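Local coordinates for 11S globulin seed storage protein (Amaranthus hypochondriacus, PDB 3QAC), which probably serves as a nutrient reservoir in the seed, storing protein as an 11S globulin of the cupin superfamily, at residues V52-I57 / P157-I162. Numbering follows the deposited sequence.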
# COMPACT_ATOMS: atom_id res chain seq x y z
N VAL A 52 12.93 -2.12 16.58
CA VAL A 52 14.31 -1.69 16.56
C VAL A 52 15.13 -2.71 17.32
O VAL A 52 14.73 -3.19 18.40
CB VAL A 52 14.46 -0.27 17.16
CG1 VAL A 52 15.91 0.16 17.18
CG2 VAL A 52 13.64 0.73 16.37
N ILE A 53 16.26 -3.08 16.72
CA ILE A 53 17.28 -3.83 17.41
C ILE A 53 18.64 -3.16 17.29
O ILE A 53 18.88 -2.32 16.41
CB ILE A 53 17.40 -5.25 16.90
CG1 ILE A 53 17.79 -5.26 15.42
CG2 ILE A 53 16.10 -6.01 17.13
CD1 ILE A 53 18.27 -6.63 14.94
N ARG A 54 19.53 -3.52 18.20
CA ARG A 54 20.90 -3.07 18.13
C ARG A 54 21.75 -4.30 18.34
O ARG A 54 21.55 -5.05 19.29
CB ARG A 54 21.18 -2.00 19.18
CG ARG A 54 22.66 -1.69 19.36
CD ARG A 54 22.87 -0.56 20.36
NE ARG A 54 22.40 -0.91 21.69
CZ ARG A 54 21.83 -0.05 22.53
NH1 ARG A 54 21.42 -0.45 23.73
NH2 ARG A 54 21.65 1.21 22.17
N ARG A 55 22.66 -4.56 17.40
CA ARG A 55 23.53 -5.72 17.53
C ARG A 55 24.92 -5.21 17.76
O ARG A 55 25.38 -4.28 17.09
CB ARG A 55 23.52 -6.59 16.28
CG ARG A 55 22.15 -7.10 15.86
CD ARG A 55 22.28 -8.10 14.72
NE ARG A 55 20.99 -8.54 14.21
CZ ARG A 55 20.22 -9.46 14.79
NH1 ARG A 55 20.59 -10.04 15.93
NH2 ARG A 55 19.06 -9.80 14.24
N THR A 56 25.56 -5.82 18.75
CA THR A 56 26.95 -5.55 19.04
C THR A 56 27.69 -6.83 18.72
O THR A 56 27.51 -7.85 19.37
CB THR A 56 27.11 -5.21 20.50
OG1 THR A 56 26.37 -4.02 20.78
CG2 THR A 56 28.58 -4.98 20.83
N ILE A 57 28.48 -6.78 17.67
CA ILE A 57 29.22 -7.94 17.24
C ILE A 57 30.66 -7.72 17.65
O ILE A 57 31.32 -6.79 17.17
CB ILE A 57 29.19 -8.07 15.71
CG1 ILE A 57 27.75 -8.04 15.21
CG2 ILE A 57 29.91 -9.34 15.27
CD1 ILE A 57 27.63 -8.09 13.71
N PRO A 157 34.22 -3.10 18.87
CA PRO A 157 32.98 -3.83 18.60
C PRO A 157 32.19 -3.17 17.47
O PRO A 157 32.10 -1.95 17.40
CB PRO A 157 32.22 -3.75 19.93
CG PRO A 157 33.26 -3.49 20.97
CD PRO A 157 34.28 -2.62 20.27
N LEU A 158 31.63 -3.99 16.59
CA LEU A 158 30.86 -3.49 15.46
C LEU A 158 29.42 -3.34 15.91
O LEU A 158 28.80 -4.30 16.35
CB LEU A 158 30.94 -4.47 14.29
CG LEU A 158 30.03 -4.15 13.11
CD1 LEU A 158 30.31 -2.75 12.60
CD2 LEU A 158 30.18 -5.20 12.01
N VAL A 159 28.89 -2.12 15.82
CA VAL A 159 27.56 -1.86 16.36
C VAL A 159 26.60 -1.26 15.34
O VAL A 159 26.85 -0.19 14.76
CB VAL A 159 27.61 -1.01 17.65
CG1 VAL A 159 26.20 -0.76 18.19
CG2 VAL A 159 28.47 -1.69 18.70
N ALA A 160 25.51 -1.97 15.11
CA ALA A 160 24.51 -1.57 14.14
C ALA A 160 23.15 -1.35 14.82
O ALA A 160 22.69 -2.15 15.64
CB ALA A 160 24.42 -2.61 13.04
N VAL A 161 22.54 -0.23 14.48
CA VAL A 161 21.22 0.06 14.97
C VAL A 161 20.30 -0.16 13.79
O VAL A 161 20.44 0.43 12.72
CB VAL A 161 21.11 1.49 15.53
CG1 VAL A 161 19.71 1.78 15.98
CG2 VAL A 161 22.09 1.66 16.69
N ILE A 162 19.37 -1.07 14.00
CA ILE A 162 18.57 -1.61 12.93
C ILE A 162 17.11 -1.26 13.10
O ILE A 162 16.47 -1.66 14.07
CB ILE A 162 18.77 -3.12 12.88
CG1 ILE A 162 20.26 -3.42 12.71
CG2 ILE A 162 17.92 -3.74 11.79
CD1 ILE A 162 20.62 -4.89 12.74
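Ile53, Arg55 and Ile57 each exchange two backbone hydrogen bonds with Ile162, Ala160 and Leu158 respectively, which makes these the hydrogen-bonded pairs of two antiparallel strands whose N-to-C directions lie 171° apart. The six bonds are of similar length; that from Ile57 N to Leu158 O (2.8 Å) is the straightest, 175° at the hydrogen, and Arg55 N to Ala160 O is 3.0 Å. Arg54–Val161 and Thr56–Val159 are the intervening non-hydrogen-bonded pairs, where CA-H...O contacts add to the join, as from Arg54 CA to Ala160 O (3.2 Å).

The tightest apolar contact joins Ile53 and Ile162. Ile53 holds CG1 between its backbone N and carbonyl carbon (chi1 61°), which brings CG1 to 3.5 Å from Ile162 CB, tighter than usual van der Waals contact. The branches cross at a slant, and the CD1 atoms of Ile53 and Ile162 approach to 3.7 Å. Ile162 CD1 also reaches the extended Arg55 chain, 4.0 Å from NE. A glycine in place of Ile162 would probably leave Ile53 CG1 and the Arg55 stem without their apolar neighbour, opening a gap on this buried face. On the other face, Val159 CG1 lies alongside Arg54 CG (3.8 Å), and Val159 CG2 packs beside the Thr56 methyl.

The charges are met outside the pair: Arg54 forms a salt bridge with Glu36, and Arg55, with Ile53 CD1 over one face of its guanidinium, toward the rim, forms one with Glu190. With strands 33-37 and 72-78 flanking the pair, this is the middle of an antiparallel sheet of the N-terminal cupin beta-barrel.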